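PDB 3ZIL: Aar187cp from Eremothecium gossypii, which probably regulates sister-chromatid cohesion by acting on cohesin through its helical Wap1 domain, a role in chromosome segregation and the cell cycle. Local coordinates for residues 148-151 and 152-155; 201-204 and 205-209; 231-234 and 235-238; 366-369 and 370-374. One frame throughout, in Å; residues are numbered along the deposited sequence.

Contact 1: residues 148-151 and 152-155; sequences CEYA and LYIW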
ATOM      1  N   CYS A 148       6.648  -8.876  12.244  1.00 20.43           N
ATOM      2  CA  CYS A 148       5.650  -8.042  11.528  1.00 18.39           C
ATOM      3  C   CYS A 148       6.375  -7.244  10.462  1.00 17.57           C
ATOM      4  O   CYS A 148       6.116  -7.358   9.255  1.00 18.30           O
ATOM      5  CB  CYS A 148       4.880  -7.113  12.518  1.00 17.10           C
ATOM      6  SG  CYS A 148       3.905  -5.805  11.640  1.00 21.54           S
ATOM      7  N   GLU A 149       7.378  -6.489  10.876  1.00 19.01           N
ATOM      8  CA  GLU A 149       8.150  -5.664   9.933  1.00 18.44           C
ATOM      9  C   GLU A 149       9.032  -6.503   9.002  1.00 18.03           C
ATOM     10  O   GLU A 149       9.173  -6.159   7.856  1.00 14.52           O
ATOM     11  CB  GLU A 149       9.087  -4.665  10.694  1.00 20.43           C
ATOM     12  CG  GLU A 149       8.304  -3.738  11.619  1.00 21.38           C
ATOM     13  CD  GLU A 149       9.224  -2.781  12.249  1.00 23.37           C
ATOM     14  OE1 GLU A 149       9.634  -1.848  11.597  1.00 26.43           O
ATOM     15  OE2 GLU A 149       9.641  -3.051  13.349  1.00 24.54           O
ATOM     16  N   TYR A 150       9.716  -7.562   9.507  1.00 17.17           N
ATOM     17  CA  TYR A 150      10.533  -8.329   8.602  1.00 16.96           C
ATOM     18  C   TYR A 150       9.659  -9.037   7.489  1.00 16.22           C
ATOM     19  O   TYR A 150      10.077  -9.161   6.384  1.00 19.05           O
ATOM     20  CB  TYR A 150      11.462  -9.315   9.361  1.00 16.99           C
ATOM     21  CG  TYR A 150      12.892  -9.293   8.797  1.00 18.69           C
ATOM     22  CD1 TYR A 150      13.112  -9.102   7.418  1.00 17.28           C
ATOM     23  CD2 TYR A 150      14.023  -9.419   9.638  1.00 19.23           C
ATOM     24  CE1 TYR A 150      14.398  -9.038   6.879  1.00 17.86           C
ATOM     25  CE2 TYR A 150      15.312  -9.370   9.098  1.00 20.95           C
ATOM     26  CZ  TYR A 150      15.491  -9.169   7.717  1.00 20.23           C
ATOM     27  OH  TYR A 150      16.726  -9.100   7.168  1.00 20.62           O
ATOM     28  N   ALA A 151       8.483  -9.537   7.836  1.00 17.62           N
ATOM     29  CA  ALA A 151       7.659 -10.301   6.937  1.00 17.28           C
ATOM     30  C   ALA A 151       7.055  -9.369   5.916  1.00 18.99           C
ATOM     31  O   ALA A 151       7.083  -9.692   4.703  1.00 19.57           O
ATOM     32  CB  ALA A 151       6.562 -10.982   7.721  1.00 18.29           C
ATOM     33  N   LEU A 152       6.603  -8.176   6.342  1.00 15.13           N
ATOM     34  CA  LEU A 152       6.202  -7.103   5.328  1.00 16.18           C
ATOM     35  C   LEU A 152       7.351  -6.828   4.296  1.00 16.73           C
ATOM     36  O   LEU A 152       7.141  -6.787   3.074  1.00 17.20           O
ATOM     37  CB  LEU A 152       5.892  -5.774   6.052  1.00 14.21           C
ATOM     38  CG  LEU A 152       4.545  -5.754   6.836  1.00 14.13           C
ATOM     39  CD1 LEU A 152       4.536  -4.554   7.769  1.00 12.05           C
ATOM     40  CD2 LEU A 152       3.290  -5.685   5.893  1.00 13.46           C
ATOM     41  N   TYR A 153       8.558  -6.644   4.853  1.00 18.68           N
ATOM     42  CA  TYR A 153       9.751  -6.402   4.037  1.00 19.70           C
ATOM     43  C   TYR A 153      10.052  -7.546   3.057  1.00 19.57           C
ATOM     44  O   TYR A 153      10.263  -7.309   1.913  1.00 18.30           O
ATOM     45  CB  TYR A 153      10.982  -6.158   4.920  1.00 21.75           C
ATOM     46  CG  TYR A 153      12.209  -5.812   4.121  1.00 22.50           C
ATOM     47  CD1 TYR A 153      12.393  -4.502   3.621  1.00 23.63           C
ATOM     48  CD2 TYR A 153      13.159  -6.784   3.830  1.00 23.20           C
ATOM     49  CE1 TYR A 153      13.510  -4.169   2.899  1.00 25.39           C
ATOM     50  CE2 TYR A 153      14.256  -6.467   3.081  1.00 24.83           C
ATOM     51  CZ  TYR A 153      14.428  -5.166   2.635  1.00 27.87           C
ATOM     52  OH  TYR A 153      15.547  -4.910   1.867  1.00 31.36           O
ATOM     53  N   ILE A 154      10.076  -8.799   3.538  1.00 16.44           N
ATOM     54  CA  ILE A 154      10.322  -9.893   2.673  1.00 17.18           C
ATOM     55  C   ILE A 154       9.289  -9.929   1.557  1.00 18.01           C
ATOM     56  O   ILE A 154       9.640 -10.154   0.378  1.00 16.15           O
ATOM     57  CB  ILE A 154      10.285 -11.256   3.428  1.00 17.27           C
ATOM     58  CG1 ILE A 154      11.357 -11.286   4.497  1.00 16.99           C
ATOM     59  CG2 ILE A 154      10.347 -12.396   2.394  1.00 17.67           C
ATOM     60  CD1 ILE A 154      12.764 -11.183   3.829  1.00 19.27           C
ATOM     61  N   TRP A 155       8.015  -9.813   1.950  1.00 15.28           N
ATOM     62  CA  TRP A 155       6.892  -9.934   1.054  1.00 16.81           C
ATOM     63  C   TRP A 155       6.962  -8.894  -0.028  1.00 18.83           C
ATOM     64  O   TRP A 155       6.790  -9.216  -1.208  1.00 22.88           O
ATOM     65  CB  TRP A 155       5.609  -9.718   1.889  1.00 17.86           C
ATOM     66  CG  TRP A 155       4.313  -9.942   1.126  1.00 19.22           C
ATOM     67  CD1 TRP A 155       4.124 -10.178  -0.269  1.00 19.56           C
ATOM     68  CD2 TRP A 155       2.965  -9.891   1.694  1.00 18.94           C
ATOM     69  NE1 TRP A 155       2.784 -10.273  -0.577  1.00 17.27           N
ATOM     70  CE2 TRP A 155       2.027 -10.059   0.560  1.00 18.76           C
ATOM     71  CE3 TRP A 155       2.452  -9.652   2.983  1.00 20.44           C
ATOM     72  CZ2 TRP A 155       0.678 -10.118   0.762  1.00 18.06           C
ATOM     73  CZ3 TRP A 155       1.081  -9.675   3.171  1.00 18.30           C
ATOM     74  CH2 TRP A 155       0.209  -9.926   2.076  1.00 20.10           C
TER
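Tyr150 leans forward along helix 147-158 and meets two side chains of the next turn, Tyr153 and Ile154. Its CE1 comes within 4.0 Å of Tyr153 CD2, the two side chains running alongside each other in one direction. The neighbouring ring carbon, Tyr150 CD1, stands 4.0 Å from Ile154 CG1. Packing is tightest around the backbone oxygens: Tyr150 O accepts Ile154 N at 2.9 Å and has Ile154 CG1 only 3.1 Å away. That closeness follows from a first torsion of -61°, which folds CG1 back beside the residue's own nitrogen and against the preceding turn. Two residues earlier Leu152 CG likewise lies 3.3 Å from Cys148 O, with CD1 4.1 Å from Cys148 SG. Leu172 and Leu175 of helix 168-178 press on Leu152, and Leu115 of helix 108-116 covers Ala151. Trp155 sends its indole away to Leu108 and Ile112. The other side is looser: the partly exposed Glu149 turns from the second segment and hydrogen-bonds Asn146, while partly exposed Tyr153 meets the ring of Phe144, which also stands edge-to-face with Tyr150. Tyr150 OH, in contrast, ends at Asp92 of helix 81-93 in a hydrogen bond. Tyr150 thus combines apolar ring contacts with a hydroxyl satisfied by a carboxylate of a neighbouring helix.

Contact 2: residues 201-204 and 205-209; sequences GSDI and EEYAQ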
ATOM      1  N   GLY A 201     -16.888 -11.687  -6.675  1.00 24.64           N
ATOM      2  CA  GLY A 201     -17.782 -11.159  -5.650  1.00 23.60           C
ATOM      3  C   GLY A 201     -17.124 -11.272  -4.309  1.00 25.72           C
ATOM      4  O   GLY A 201     -17.219 -10.402  -3.476  1.00 26.92           O
ATOM      5  N   SER A 202     -16.398 -12.345  -4.086  1.00 24.02           N
ATOM      6  CA  SER A 202     -15.689 -12.474  -2.855  1.00 25.06           C
ATOM      7  C   SER A 202     -14.528 -11.411  -2.647  1.00 24.60           C
ATOM      8  O   SER A 202     -14.340 -10.800  -1.551  1.00 21.23           O
ATOM      9  CB  SER A 202     -15.127 -13.890  -2.778  1.00 26.43           C
ATOM     10  OG  SER A 202     -14.247 -13.946  -1.697  1.00 30.72           O
ATOM     11  N   ASP A 203     -13.746 -11.214  -3.680  1.00 22.95           N
ATOM     12  CA  ASP A 203     -12.755 -10.120  -3.614  1.00 24.46           C
ATOM     13  C   ASP A 203     -13.390  -8.765  -3.309  1.00 23.67           C
ATOM     14  O   ASP A 203     -12.806  -7.941  -2.582  1.00 19.95           O
ATOM     15  CB  ASP A 203     -12.045  -9.958  -4.942  1.00 23.36           C
ATOM     16  CG  ASP A 203     -11.363 -11.194  -5.399  1.00 24.57           C
ATOM     17  OD1 ASP A 203     -10.931 -12.018  -4.582  1.00 24.57           O
ATOM     18  OD2 ASP A 203     -11.229 -11.305  -6.625  1.00 23.77           O
ATOM     19  N   ILE A 204     -14.550  -8.515  -3.938  1.00 22.60           N
ATOM     20  CA  ILE A 204     -15.273  -7.266  -3.754  1.00 22.67           C
ATOM     21  C   ILE A 204     -15.710  -7.078  -2.296  1.00 22.06           C
ATOM     22  O   ILE A 204     -15.579  -5.962  -1.705  1.00 20.87           O
ATOM     23  CB  ILE A 204     -16.406  -7.070  -4.807  1.00 24.96           C
ATOM     24  CG1 ILE A 204     -15.807  -6.585  -6.117  1.00 24.72           C
ATOM     25  CG2 ILE A 204     -17.433  -6.006  -4.397  1.00 22.00           C
ATOM     26  CD1 ILE A 204     -16.794  -6.726  -7.265  1.00 31.35           C
ATOM     27  N   GLU A 205     -16.138  -8.149  -1.653  1.00 23.18           N
ATOM     28  CA  GLU A 205     -16.515  -7.990  -0.263  1.00 24.33           C
ATOM     29  C   GLU A 205     -15.266  -7.675   0.571  1.00 23.08           C
ATOM     30  O   GLU A 205     -15.333  -6.890   1.517  1.00 20.71           O
ATOM     31  CB  GLU A 205     -17.294  -9.191   0.306  1.00 25.71           C
ATOM     32  CG  GLU A 205     -18.671  -9.241  -0.331  1.00 28.33           C
ATOM     33  CD  GLU A 205     -19.564 -10.270   0.267  1.00 32.16           C
ATOM     34  OE1 GLU A 205     -19.131 -10.925   1.249  1.00 31.95           O
ATOM     35  OE2 GLU A 205     -20.670 -10.445  -0.284  1.00 37.54           O
ATOM     36  N   GLU A 206     -14.162  -8.298   0.241  1.00 20.64           N
ATOM     37  CA  GLU A 206     -12.867  -7.967   0.953  1.00 24.34           C
ATOM     38  C   GLU A 206     -12.486  -6.510   0.715  1.00 20.97           C
ATOM     39  O   GLU A 206     -12.107  -5.786   1.653  1.00 20.29           O
ATOM     40  CB  GLU A 206     -11.727  -8.826   0.431  1.00 26.00           C
ATOM     41  CG  GLU A 206     -11.711 -10.258   0.990  1.00 34.75           C
ATOM     42  CD  GLU A 206     -10.435 -11.005   0.562  1.00 40.44           C
ATOM     43  OE1 GLU A 206      -9.285 -10.518   0.728  1.00 41.14           O
ATOM     44  OE2 GLU A 206     -10.580 -12.078  -0.019  1.00 50.17           O
ATOM     45  N   TYR A 207     -12.634  -6.072  -0.541  1.00 19.85           N
ATOM     46  CA  TYR A 207     -12.361  -4.670  -0.895  1.00 21.40           C
ATOM     47  C   TYR A 207     -13.279  -3.682  -0.132  1.00 19.49           C
ATOM     48  O   TYR A 207     -12.783  -2.668   0.364  1.00 16.69           O
ATOM     49  CB  TYR A 207     -12.290  -4.349  -2.403  1.00 20.85           C
ATOM     50  CG  TYR A 207     -11.350  -5.218  -3.195  1.00 20.30           C
ATOM     51  CD1 TYR A 207     -10.407  -6.061  -2.561  1.00 21.50           C
ATOM     52  CD2 TYR A 207     -11.404  -5.234  -4.587  1.00 19.02           C
ATOM     53  CE1 TYR A 207      -9.567  -6.886  -3.329  1.00 21.25           C
ATOM     54  CE2 TYR A 207     -10.577  -6.098  -5.343  1.00 20.47           C
ATOM     55  CZ  TYR A 207      -9.661  -6.907  -4.716  1.00 20.04           C
ATOM     56  OH  TYR A 207      -8.814  -7.741  -5.472  1.00 21.05           O
ATOM     57  N   ALA A 208     -14.577  -3.989  -0.050  1.00 17.83           N
ATOM     58  CA  ALA A 208     -15.507  -3.248   0.789  1.00 16.61           C
ATOM     59  C   ALA A 208     -15.035  -3.101   2.232  1.00 18.35           C
ATOM     60  O   ALA A 208     -14.965  -1.966   2.732  1.00 16.68           O
ATOM     61  CB  ALA A 208     -16.942  -3.789   0.686  1.00 16.27           C
ATOM     62  N   GLN A 209     -14.672  -4.247   2.879  1.00 16.22           N
ATOM     63  CA  GLN A 209     -14.124  -4.233   4.233  1.00 18.30           C
ATOM     64  C   GLN A 209     -12.956  -3.357   4.412  1.00 17.33           C
ATOM     65  O   GLN A 209     -12.915  -2.549   5.377  1.00 17.32           O
ATOM     66  CB  GLN A 209     -13.679  -5.674   4.686  1.00 19.15           C
ATOM     67  CG  GLN A 209     -14.845  -6.631   4.678  1.00 22.99           C
ATOM     68  CD  GLN A 209     -14.442  -8.040   5.024  1.00 31.13           C
ATOM     69  OE1 GLN A 209     -13.581  -8.257   5.899  1.00 33.60           O
ATOM     70  NE2 GLN A 209     -15.003  -9.019   4.295  1.00 32.26           N
TER
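Tyr207 lies under the carbonyl of Asp203 at the N-terminal end of helix 201-215, part of the all-helical Wap1 domain. Asp203 O sits 3.0 Å above one face of the Tyr207 phenol, offset toward its rim. The same oxygen accepts Tyr207 N at 2.8 Å, and so touches both the backbone and the ring of one residue. A first torsion of -53° swings Tyr207 CG back beside its own nitrogen and carries the ring under the previous turn. Farther along the ring, Tyr207 CZ is 3.9 Å from Asp203 CB, the methylene lying near the hydroxyl end. Outside this first shell, Tyr207 OH receives a hydrogen bond from Val196 N, while Val169 of helix 168-178 and Val240 of helix 238-243 touch the Tyr207 side chain. A phenylalanine here would keep the ring packing but would probably leave Val196 N without its hydroxyl partner. Asp203 is itself positioned by a bond from Ser200 N to OD2, which reaches back to the residue just before the helix. Its other oxygen, OD1, is 4.6 Å from Glu206 OE2; the two acids probably repel mildly, although the start of a helix would tend to ease such crowding of negative charge. Glu206 OE1 has a weak bond from Gly167 N. Ile204, one residue on from Asp203, faces Thr239 and Leu243 of helix 238-243, and Ile204 O accepts Ala208 N at 2.8 Å.

Contact 3: residues 231-234 and 235-238; sequences LIKL and TNHT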
ATOM      1  N   LEU A 231      -6.965   3.867  -1.242  1.00 16.98           N
ATOM      2  CA  LEU A 231      -8.375   4.303  -1.268  1.00 19.30           C
ATOM      3  C   LEU A 231      -8.818   4.539  -2.719  1.00 21.22           C
ATOM      4  O   LEU A 231      -9.953   4.151  -3.136  1.00 19.63           O
ATOM      5  CB  LEU A 231      -8.641   5.553  -0.425  1.00 18.79           C
ATOM      6  CG  LEU A 231      -8.681   5.398   1.090  1.00 18.52           C
ATOM      7  CD1 LEU A 231      -8.432   6.699   1.837  1.00 15.42           C
ATOM      8  CD2 LEU A 231      -9.985   4.668   1.599  1.00 19.03           C
ATOM      9  N   ILE A 232      -7.935   5.135  -3.501  1.00 19.04           N
ATOM     10  CA  ILE A 232      -8.271   5.351  -4.934  1.00 19.32           C
ATOM     11  C   ILE A 232      -8.490   3.959  -5.639  1.00 19.91           C
ATOM     12  O   ILE A 232      -9.570   3.682  -6.216  1.00 18.62           O
ATOM     13  CB  ILE A 232      -7.147   6.134  -5.637  1.00 17.28           C
ATOM     14  CG1 ILE A 232      -7.150   7.578  -5.173  1.00 18.01           C
ATOM     15  CG2 ILE A 232      -7.248   5.941  -7.131  1.00 17.08           C
ATOM     16  CD1 ILE A 232      -5.901   8.321  -5.561  1.00 15.77           C
ATOM     17  N   LYS A 233      -7.491   3.098  -5.525  1.00 20.17           N
ATOM     18  CA  LYS A 233      -7.556   1.789  -6.066  1.00 20.23           C
ATOM     19  C   LYS A 233      -8.764   1.004  -5.632  1.00 20.50           C
ATOM     20  O   LYS A 233      -9.344   0.368  -6.439  1.00 20.11           O
ATOM     21  CB  LYS A 233      -6.275   0.973  -5.892  1.00 22.16           C
ATOM     22  CG  LYS A 233      -6.108  -0.063  -7.000  1.00 25.50           C
ATOM     23  CD  LYS A 233      -4.708  -0.558  -7.281  1.00 27.77           C
ATOM     24  CE  LYS A 233      -4.710  -1.793  -8.159  1.00 30.55           C
ATOM     25  NZ  LYS A 233      -3.508  -2.657  -8.088  1.00 28.73           N
ATOM     26  N   LEU A 234      -9.144   1.087  -4.375  1.00 18.63           N
ATOM     27  CA  LEU A 234     -10.337   0.340  -3.928  1.00 18.18           C
ATOM     28  C   LEU A 234     -11.610   0.967  -4.541  1.00 19.81           C
ATOM     29  O   LEU A 234     -12.513   0.265  -4.951  1.00 19.18           O
ATOM     30  CB  LEU A 234     -10.426   0.285  -2.411  1.00 18.00           C
ATOM     31  CG  LEU A 234      -9.306  -0.423  -1.588  1.00 16.72           C
ATOM     32  CD1 LEU A 234      -9.189   0.098  -0.131  1.00 15.32           C
ATOM     33  CD2 LEU A 234      -9.636  -1.897  -1.652  1.00 17.14           C
ATOM     34  N   THR A 235     -11.646   2.293  -4.602  1.00 19.70           N
ATOM     35  CA  THR A 235     -12.796   2.975  -5.127  1.00 21.13           C
ATOM     36  C   THR A 235     -12.958   2.930  -6.653  1.00 22.63           C
ATOM     37  O   THR A 235     -13.968   3.444  -7.165  1.00 19.92           O
ATOM     38  CB  THR A 235     -12.941   4.388  -4.571  1.00 20.23           C
ATOM     39  OG1 THR A 235     -11.740   5.146  -4.777  1.00 19.04           O
ATOM     40  CG2 THR A 235     -13.287   4.353  -3.097  1.00 18.59           C
ATOM     41  N   ASN A 236     -11.989   2.312  -7.371  1.00 20.79           N
ATOM     42  CA  ASN A 236     -12.082   2.089  -8.796  1.00 21.99           C
ATOM     43  C   ASN A 236     -13.228   1.108  -9.042  1.00 23.93           C
ATOM     44  O   ASN A 236     -13.837   1.117 -10.091  1.00 25.50           O
ATOM     45  CB  ASN A 236     -10.789   1.486  -9.389  1.00 22.55           C
ATOM     46  CG  ASN A 236      -9.642   2.493  -9.511  1.00 22.34           C
ATOM     47  OD1 ASN A 236      -9.858   3.713  -9.542  1.00 21.64           O
ATOM     48  ND2 ASN A 236      -8.415   1.978  -9.668  1.00 18.91           N
ATOM     49  N   HIS A 237     -13.512   0.242  -8.075  1.00 25.49           N
ATOM     50  CA  HIS A 237     -14.623  -0.717  -8.194  1.00 24.31           C
ATOM     51  C   HIS A 237     -15.827  -0.114  -7.603  1.00 27.01           C
ATOM     52  O   HIS A 237     -15.908   0.080  -6.373  1.00 26.05           O
ATOM     53  CB  HIS A 237     -14.231  -1.998  -7.453  1.00 22.74           C
ATOM     54  CG  HIS A 237     -12.923  -2.536  -7.922  1.00 21.78           C
ATOM     55  ND1 HIS A 237     -12.814  -3.233  -9.056  1.00 20.19           N
ATOM     56  CD2 HIS A 237     -11.609  -2.355  -7.426  1.00 21.93           C
ATOM     57  CE1 HIS A 237     -11.520  -3.503  -9.286  1.00 22.97           C
ATOM     58  NE2 HIS A 237     -10.788  -2.966  -8.263  1.00 20.81           N
ATOM     59  N   THR A 238     -16.768   0.254  -8.471  1.00 32.14           N
ATOM     60  CA  THR A 238     -17.911   1.054  -8.050  1.00 31.05           C
ATOM     61  C   THR A 238     -18.781   0.268  -7.105  1.00 31.29           C
ATOM     62  O   THR A 238     -19.410   0.862  -6.227  1.00 30.84           O
ATOM     63  CB  THR A 238     -18.747   1.608  -9.239  1.00 33.94           C
ATOM     64  OG1 THR A 238     -19.064   0.534 -10.090  1.00 37.46           O
ATOM     65  CG2 THR A 238     -17.917   2.581 -10.052  1.00 31.59           C
TER
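Thr235 turns its hydroxyl back onto the last full turn before it, where OG1 lies 2.6 Å from Leu231 O and 3.0 Å from Ile232 O. Its first torsion of 54° wedges OG1 between the backbone nitrogen and the carbonyl carbon, bringing it to this pair of oxygens. Among the backbone bonds, Thr235 N reaches Leu231 O at 2.9 Å in the ordinary helical pattern. Two further bonds span three residues: Asn236 N to Lys233 O is weak at 3.4 Å, and His237 N approaches Leu234 O at 3.3 Å from above the carbonyl plane, 47° out of it. The contact lies where helix 225-235 gives way to the short link to helix 238-243 within the helical Wap1 domain. Of the polar side-chain groups, Asn287 ND2 on helix 272-289 bonds both Thr235 OG1 and Asn236 OD1, whereas Asn236 ND2 gives two hydrogen bonds to the backbone of a bound peptide. In van der Waals contact, Asn236 ND2 passes 4.1 Å from Lys233 CG, whose extended chain carries NZ on to Glu192 O, and His237 presents an edge, CD2, to Leu234 O at 3.7 Å.

Contact 4: residues 366-369 and 370-374; sequences NIHT and RITRV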
ATOM      1  N   ASN A 366      -9.982   7.207 -18.305  1.00 24.61           N
ATOM      2  CA  ASN A 366     -10.902   7.345 -17.147  1.00 26.83           C
ATOM      3  C   ASN A 366     -11.283   8.812 -16.867  1.00 25.57           C
ATOM      4  O   ASN A 366     -12.470   9.175 -16.721  1.00 26.85           O
ATOM      5  CB  ASN A 366     -10.229   6.730 -15.909  1.00 24.97           C
ATOM      6  CG  ASN A 366     -11.059   6.860 -14.666  1.00 27.15           C
ATOM      7  OD1 ASN A 366     -11.151   7.932 -14.066  1.00 27.76           O
ATOM      8  ND2 ASN A 366     -11.637   5.737 -14.230  1.00 28.83           N
ATOM      9  N   ILE A 367     -10.271   9.667 -16.732  1.00 25.68           N
ATOM     10  CA  ILE A 367     -10.555  11.106 -16.572  1.00 23.10           C
ATOM     11  C   ILE A 367     -11.309  11.681 -17.810  1.00 22.42           C
ATOM     12  O   ILE A 367     -12.278  12.418 -17.638  1.00 26.45           O
ATOM     13  CB  ILE A 367      -9.279  11.914 -16.307  1.00 21.45           C
ATOM     14  CG1 ILE A 367      -8.593  11.402 -15.016  1.00 20.52           C
ATOM     15  CG2 ILE A 367      -9.616  13.408 -16.230  1.00 23.47           C
ATOM     16  CD1 ILE A 367      -7.362  12.151 -14.589  1.00 20.31           C
ATOM     17  N   HIS A 368     -10.878  11.352 -19.021  1.00 22.93           N
ATOM     18  CA  HIS A 368     -11.493  11.913 -20.236  1.00 26.19           C
ATOM     19  C   HIS A 368     -12.994  11.650 -20.212  1.00 25.43           C
ATOM     20  O   HIS A 368     -13.836  12.493 -20.559  1.00 24.65           O
ATOM     21  CB  HIS A 368     -10.873  11.269 -21.465  1.00 27.59           C
ATOM     22  CG  HIS A 368     -11.471  11.732 -22.784  1.00 32.67           C
ATOM     23  ND1 HIS A 368     -11.706  13.018 -23.068  1.00 36.62           N
ATOM     24  CD2 HIS A 368     -11.827  11.025 -23.904  1.00 34.84           C
ATOM     25  CE1 HIS A 368     -12.194  13.133 -24.296  1.00 35.26           C
ATOM     26  NE2 HIS A 368     -12.283  11.916 -24.805  1.00 41.35           N
ATOM     27  N   THR A 369     -13.294  10.451 -19.783  1.00 25.90           N
ATOM     28  CA  THR A 369     -14.589   9.811 -19.876  1.00 29.69           C
ATOM     29  C   THR A 369     -15.463  10.522 -18.789  1.00 28.17           C
ATOM     30  O   THR A 369     -16.649  10.816 -18.990  1.00 30.91           O
ATOM     31  CB  THR A 369     -14.255   8.312 -19.659  1.00 34.83           C
ATOM     32  OG1 THR A 369     -14.493   7.545 -20.838  1.00 41.01           O
ATOM     33  CG2 THR A 369     -14.803   7.695 -18.385  1.00 30.60           C
ATOM     34  N   ARG A 370     -14.843  10.875 -17.667  1.00 22.41           N
ATOM     35  CA  ARG A 370     -15.547  11.644 -16.630  1.00 22.00           C
ATOM     36  C   ARG A 370     -15.811  13.093 -16.978  1.00 22.32           C
ATOM     37  O   ARG A 370     -16.796  13.666 -16.553  1.00 27.28           O
ATOM     38  CB  ARG A 370     -14.845  11.479 -15.297  1.00 20.65           C
ATOM     39  CG  ARG A 370     -15.240  10.111 -14.776  1.00 20.73           C
ATOM     40  CD  ARG A 370     -14.164   9.483 -13.989  1.00 23.79           C
ATOM     41  NE  ARG A 370     -14.692   8.301 -13.334  1.00 21.43           N
ATOM     42  CZ  ARG A 370     -14.168   7.787 -12.239  1.00 25.65           C
ATOM     43  NH1 ARG A 370     -13.102   8.343 -11.617  1.00 25.42           N
ATOM     44  NH2 ARG A 370     -14.733   6.746 -11.733  1.00 27.02           N
ATOM     45  N   ILE A 371     -14.906  13.667 -17.742  1.00 24.97           N
ATOM     46  CA  ILE A 371     -15.054  15.002 -18.248  1.00 23.95           C
ATOM     47  C   ILE A 371     -16.234  15.006 -19.243  1.00 27.09           C
ATOM     48  O   ILE A 371     -17.138  15.805 -19.113  1.00 33.37           O
ATOM     49  CB  ILE A 371     -13.767  15.511 -18.937  1.00 23.17           C
ATOM     50  CG1 ILE A 371     -12.606  15.714 -17.926  1.00 22.26           C
ATOM     51  CG2 ILE A 371     -14.075  16.844 -19.608  1.00 20.97           C
ATOM     52  CD1 ILE A 371     -11.243  15.773 -18.600  1.00 19.48           C
ATOM     53  N   THR A 372     -16.226  14.099 -20.216  1.00 29.83           N
ATOM     54  CA  THR A 372     -17.291  14.004 -21.211  1.00 32.35           C
ATOM     55  C   THR A 372     -18.679  13.968 -20.575  1.00 33.80           C
ATOM     56  O   THR A 372     -19.559  14.709 -20.976  1.00 32.11           O
ATOM     57  CB  THR A 372     -17.146  12.731 -22.052  1.00 31.25           C
ATOM     58  OG1 THR A 372     -16.169  12.973 -23.054  1.00 33.28           O
ATOM     59  CG2 THR A 372     -18.520  12.373 -22.708  1.00 35.18           C
ATOM     60  N   ARG A 373     -18.852  13.024 -19.648  1.00 35.22           N
ATOM     61  CA  ARG A 373     -20.068  12.846 -18.881  1.00 38.12           C
ATOM     62  C   ARG A 373     -20.574  14.159 -18.273  1.00 38.19           C
ATOM     63  O   ARG A 373     -21.764  14.483 -18.425  1.00 39.04           O
ATOM     64  CB  ARG A 373     -19.856  11.740 -17.811  1.00 39.94           C
ATOM     65  CG  ARG A 373     -20.959  11.589 -16.780  1.00 42.69           C
ATOM     66  CD  ARG A 373     -22.310  11.454 -17.476  1.00 48.32           C
ATOM     67  NE  ARG A 373     -23.272  10.625 -16.765  1.00 53.07           N
ATOM     68  CZ  ARG A 373     -24.148   9.821 -17.365  1.00 54.61           C
ATOM     69  NH1 ARG A 373     -24.161   9.704 -18.688  1.00 56.09           N
ATOM     70  NH2 ARG A 373     -24.997   9.106 -16.643  1.00 55.99           N
ATOM     71  N   VAL A 374     -19.660  14.911 -17.647  1.00 32.16           N
ATOM     72  CA  VAL A 374     -19.959  16.152 -16.962  1.00 32.07           C
ATOM     73  C   VAL A 374     -20.288  17.243 -17.988  1.00 33.72           C
ATOM     74  O   VAL A 374     -21.208  18.019 -17.763  1.00 31.26           O
ATOM     75  CB  VAL A 374     -18.809  16.566 -15.963  1.00 34.35           C
ATOM     76  CG1 VAL A 374     -18.108  17.832 -16.413  1.00 36.23           C
ATOM     77  CG2 VAL A 374     -19.364  16.823 -14.567  1.00 37.54           C
TER
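Two torsions bring Asn366 and Arg370 together: chi1 of 178° sets the Asn366 amide anti to its main-chain nitrogen, and chi1 of -77° folds Arg370 CG back toward the preceding turn, with a further bend at chi2. The amide thus comes over a face of the guanidinium group, the two planes 72° apart. Asn366 ND2 stands 3.8 Å above the centre of the Arg370 guanidinium. Asn366 OD1 is 3.2 Å from Arg370 NH1, but the angle is too poor for a hydrogen bond, and this same oxygen also approaches Arg370 CD at 3.4 Å. The polar partners of the guanidinium lie beyond the helix: NH2 makes a salt bridge with Glu291 and NH1 a hydrogen bond with Asn287 OD1. Replacing Arg370 by alanine removes the whole guanidinium group and would probably leave Glu291 without its charge partner, Asn287 OD1 without its donor and the Asn366 amide freer to turn. On another side, Ile367 CG2 packs 3.7 Å from Ile371 CD1, and both isoleucines rest on Leu328. Thr372 OG1 makes a weak 3.4 Å hydrogen bond to His368 O and stands over one face of the His368 imidazole, offset toward the rim. Asn366 N, at the start of the segment, donates to an acidic side chain of a bound peptide. Helix 365-375 is an amphipathic last helix, packing Ile367, Ile371 and Val374 on helices 321-336 and 343-360 in the helix-on-helix manner of the all-helical Wap1 domain.

The four contacts come in series along one elongated, helical, strand-free Wap1 domain, each within a single helix or at its end. Contact 1, on helix 147-158, lies about 24 Å from contact 2, centre to centre, and about 40 Å from contact 4. Contacts 2 and 3 are neighbours, their centres about 11 Å apart, on helix 201-215 and at the end of the next helix, 225-235, with its following loop; Tyr207 CB touches Leu234 CD2 at 3.7 Å. Contacts 3 and 4, about 17 Å apart at their centres, do not touch, but Asn287 bonds to both, and both reach a bound peptide, which suggests that these two later contacts help to form one peptide-binding region.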